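Long-range contact in aminoglycoside N(3)-acetyltransferase (Streptomyces griseus, PDB 7LAP), which probably transfers an acetyl group from acetyl-CoA to the 3-amino group of aminoglycoside antibiotics, conferring resistance to them: residues 192-197 with 282-287. Residues are numbered along the deposited sequence; the frame is centred on the assembly and turned at random.
Sequences HAEALA and RWIEEH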
ATOM      1  N   HIS B 192      11.934  -2.618 -22.858  1.00 45.82           N
ATOM      2  CA  HIS B 192      11.664  -2.131 -24.209  1.00 44.62           C
ATOM      3  C   HIS B 192      12.853  -2.391 -25.118  1.00 49.81           C
ATOM      4  O   HIS B 192      12.680  -2.762 -26.290  1.00 50.37           O
ATOM      5  CB  HIS B 192      11.317  -0.632 -24.169  1.00 43.49           C
ATOM      6  CG  HIS B 192      11.021  -0.024 -25.507  1.00 46.17           C
ATOM      7  ND1 HIS B 192      10.083  -0.546 -26.373  1.00 49.97           N
ATOM      8  CD2 HIS B 192      11.535   1.064 -26.129  1.00 48.15           C
ATOM      9  CE1 HIS B 192      10.023   0.197 -27.467  1.00 50.75           C
ATOM     10  NE2 HIS B 192      10.905   1.173 -27.353  1.00 49.70           N
ATOM     11  N   ALA B 193      14.071  -2.231 -24.592  1.00 50.78           N
ATOM     12  CA  ALA B 193      15.258  -2.619 -25.354  1.00 52.27           C
ATOM     13  C   ALA B 193      15.234  -4.106 -25.703  1.00 51.41           C
ATOM     14  O   ALA B 193      15.514  -4.490 -26.845  1.00 55.97           O
ATOM     15  CB  ALA B 193      16.535  -2.274 -24.576  1.00 46.12           C
ATOM     16  N   GLU B 194      14.932  -4.965 -24.725  1.00 51.83           N
ATOM     17  CA  GLU B 194      14.821  -6.396 -25.017  1.00 52.70           C
ATOM     18  C   GLU B 194      13.780  -6.661 -26.098  1.00 52.87           C
ATOM     19  O   GLU B 194      13.989  -7.498 -26.986  1.00 56.22           O
ATOM     20  CB  GLU B 194      14.470  -7.169 -23.747  1.00 51.69           C
ATOM     21  CG  GLU B 194      15.608  -7.275 -22.754  1.00 53.73           C
ATOM     22  CD  GLU B 194      15.214  -8.029 -21.486  1.00 59.99           C
ATOM     23  OE1 GLU B 194      14.128  -7.748 -20.909  1.00 60.26           O
ATOM     24  OE2 GLU B 194      15.997  -8.914 -21.071  1.00 63.40           O
ATOM     25  N   ALA B 195      12.654  -5.944 -26.053  1.00 54.84           N
ATOM     26  CA  ALA B 195      11.606  -6.171 -27.045  1.00 56.62           C
ATOM     27  C   ALA B 195      12.061  -5.795 -28.453  1.00 57.40           C
ATOM     28  O   ALA B 195      11.664  -6.451 -29.421  1.00 62.10           O
ATOM     29  CB  ALA B 195      10.346  -5.401 -26.661  1.00 53.81           C
ATOM     30  N   LEU B 196      12.900  -4.765 -28.588  1.00 57.44           N
ATOM     31  CA  LEU B 196      13.405  -4.338 -29.894  1.00 60.70           C
ATOM     32  C   LEU B 196      14.625  -5.126 -30.362  1.00 63.05           C
ATOM     33  O   LEU B 196      14.880  -5.188 -31.575  1.00 61.90           O
ATOM     34  CB  LEU B 196      13.799  -2.854 -29.865  1.00 60.33           C
ATOM     35  CG  LEU B 196      12.750  -1.816 -29.491  1.00 63.44           C
ATOM     36  CD1 LEU B 196      13.384  -0.423 -29.422  1.00 60.95           C
ATOM     37  CD2 LEU B 196      11.587  -1.846 -30.483  1.00 65.68           C
ATOM     38  N   ALA B 197      15.393  -5.705 -29.441  1.00 61.69           N
ATOM     39  CA  ALA B 197      16.693  -6.256 -29.797  1.00 63.60           C
ATOM     40  C   ALA B 197      16.546  -7.532 -30.607  1.00 68.26           C
ATOM     41  O   ALA B 197      15.701  -8.385 -30.307  1.00 69.20           O
ATOM     42  CB  ALA B 197      17.528  -6.527 -28.546  1.00 60.41           C
ATOM     43  N   ARG B 282      21.816  -1.907 -28.662  1.00 64.95           N
ATOM     44  CA  ARG B 282      23.121  -2.156 -29.258  1.00 70.07           C
ATOM     45  C   ARG B 282      23.974  -3.040 -28.355  1.00 70.24           C
ATOM     46  O   ARG B 282      24.719  -3.904 -28.831  1.00 71.10           O
ATOM     47  CB  ARG B 282      23.830  -0.836 -29.556  1.00 71.78           C
ATOM     48  CG  ARG B 282      25.257  -1.015 -30.069  1.00 80.81           C
ATOM     49  CD  ARG B 282      25.728   0.231 -30.789  1.00 90.62           C
ATOM     50  NE  ARG B 282      25.444   1.390 -29.952  1.00 97.85           N
ATOM     51  CZ  ARG B 282      26.213   1.790 -28.943  1.00101.98           C
ATOM     52  NH1 ARG B 282      27.348   1.146 -28.667  1.00105.98           N
ATOM     53  NH2 ARG B 282      25.857   2.846 -28.216  1.00 98.99           N
ATOM     54  N   TRP B 283      23.858  -2.859 -27.043  1.00 69.25           N
ATOM     55  CA  TRP B 283      24.561  -3.745 -26.122  1.00 68.32           C
ATOM     56  C   TRP B 283      24.113  -5.189 -26.315  1.00 67.13           C
ATOM     57  O   TRP B 283      24.939  -6.100 -26.439  1.00 67.64           O
ATOM     58  CB  TRP B 283      24.322  -3.287 -24.684  1.00 65.95           C
ATOM     59  CG  TRP B 283      25.197  -3.987 -23.686  1.00 68.02           C
ATOM     60  CD1 TRP B 283      26.388  -3.546 -23.179  1.00 67.78           C
ATOM     61  CD2 TRP B 283      24.945  -5.259 -23.080  1.00 67.61           C
ATOM     62  NE1 TRP B 283      26.894  -4.473 -22.299  1.00 69.66           N
ATOM     63  CE2 TRP B 283      26.024  -5.531 -22.217  1.00 69.02           C
ATOM     64  CE3 TRP B 283      23.907  -6.194 -23.182  1.00 66.01           C
ATOM     65  CZ2 TRP B 283      26.100  -6.701 -21.464  1.00 70.64           C
ATOM     66  CZ3 TRP B 283      23.979  -7.350 -22.433  1.00 66.49           C
ATOM     67  CH2 TRP B 283      25.067  -7.594 -21.582  1.00 68.49           C
ATOM     68  N   ILE B 284      22.800  -5.412 -26.365  1.00 65.30           N
ATOM     69  CA  ILE B 284      22.283  -6.771 -26.454  1.00 64.01           C
ATOM     70  C   ILE B 284      22.646  -7.399 -27.787  1.00 69.22           C
ATOM     71  O   ILE B 284      23.021  -8.575 -27.855  1.00 75.17           O
ATOM     72  CB  ILE B 284      20.761  -6.771 -26.228  1.00 59.84           C
ATOM     73  CG1 ILE B 284      20.447  -6.352 -24.791  1.00 56.57           C
ATOM     74  CG2 ILE B 284      20.181  -8.136 -26.567  1.00 59.81           C
ATOM     75  CD1 ILE B 284      18.964  -6.163 -24.535  1.00 56.33           C
ATOM     76  N   GLU B 285      22.545  -6.629 -28.868  1.00 68.58           N
ATOM     77  CA  GLU B 285      22.811  -7.193 -30.182  1.00 71.25           C
ATOM     78  C   GLU B 285      24.293  -7.463 -30.385  1.00 77.94           C
ATOM     79  O   GLU B 285      24.664  -8.445 -31.044  1.00 79.25           O
ATOM     80  CB  GLU B 285      22.264  -6.261 -31.253  1.00 71.22           C
ATOM     81  CG  GLU B 285      20.739  -6.252 -31.237  1.00 72.38           C
ATOM     82  CD  GLU B 285      20.138  -5.328 -32.267  1.00 75.50           C
ATOM     83  OE1 GLU B 285      20.874  -4.448 -32.764  1.00 78.57           O
ATOM     84  OE2 GLU B 285      18.929  -5.483 -32.582  1.00 74.10           O
ATOM     85  N   GLU B 286      25.158  -6.626 -29.813  1.00 79.66           N
ATOM     86  CA  GLU B 286      26.582  -6.872 -30.002  1.00 83.56           C
ATOM     87  C   GLU B 286      27.069  -8.018 -29.127  1.00 83.90           C
ATOM     88  O   GLU B 286      27.822  -8.874 -29.596  1.00 88.15           O
ATOM     89  CB  GLU B 286      27.381  -5.595 -29.745  1.00 85.95           C
ATOM     90  CG  GLU B 286      27.125  -4.556 -30.824  1.00 92.40           C
ATOM     91  CD  GLU B 286      27.834  -3.235 -30.584  1.00 97.35           C
ATOM     92  OE1 GLU B 286      28.250  -2.964 -29.433  1.00 97.55           O
ATOM     93  OE2 GLU B 286      27.960  -2.459 -31.558  1.00100.66           O
ATOM     94  N   HIS B 287      26.620  -8.087 -27.875  1.00 80.62           N
ATOM     95  CA  HIS B 287      27.072  -9.185 -27.029  1.00 83.23           C
ATOM     96  C   HIS B 287      26.458 -10.522 -27.439  1.00 87.23           C
ATOM     97  O   HIS B 287      27.102 -11.566 -27.285  1.00 90.19           O
ATOM     98  CB  HIS B 287      26.774  -8.872 -25.565  1.00 80.38           C
ATOM     99  CG  HIS B 287      27.728  -7.889 -24.959  1.00 82.85           C
ATOM    100  ND1 HIS B 287      27.709  -6.544 -25.268  1.00 82.87           N
ATOM    101  CD2 HIS B 287      28.748  -8.058 -24.084  1.00 82.67           C
ATOM    102  CE1 HIS B 287      28.669  -5.927 -24.599  1.00 81.60           C
ATOM    103  NE2 HIS B 287      29.311  -6.822 -23.871  1.00 81.39           N
TER
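Ile284, which meets Ala197 and Glu194 across the contact, places CG1 in plane at the edge of the Trp283 ring; one face of that indole takes the His287 imidazole, with ND1 3.6 Å above it and offset toward the rim. His287 ND1 also donates to Trp283 O (3.0 Å, 141° at the hydrogen), which accepts the helical bond from His287 N as well. The motif is helix packing in a member of the antibiotic N-acetyltransferase family: the last turn of helix 189-196 and Ala197, the residue that leaves it, lie on helix 273-289, and the axes of 192-196 and 282-287 approach to 9.6 Å and cross at -46°. No hydrogen bond joins the two segments. With Ile284 CG2 anti to the backbone N and CG1 beside it, the two branches meet different partners: CG2 touches Ala197 CB at 3.7 Å, and CD1 reaches Glu194 CG at 4.0 Å, the two side chains crossing at about a right angle. Past that aliphatic stem, Glu194 OE2 is held by Tyr234 OH and Ala231 N, and OE1 by His191 ND1. Lys202 NZ binds the carbonyls of Glu194 and Ala197. Extended beyond CG, Glu285 brings OE2 to 3.7 Å from Ala197 CA, where that oxygen accepts a hydrogen bond from Gln198 N.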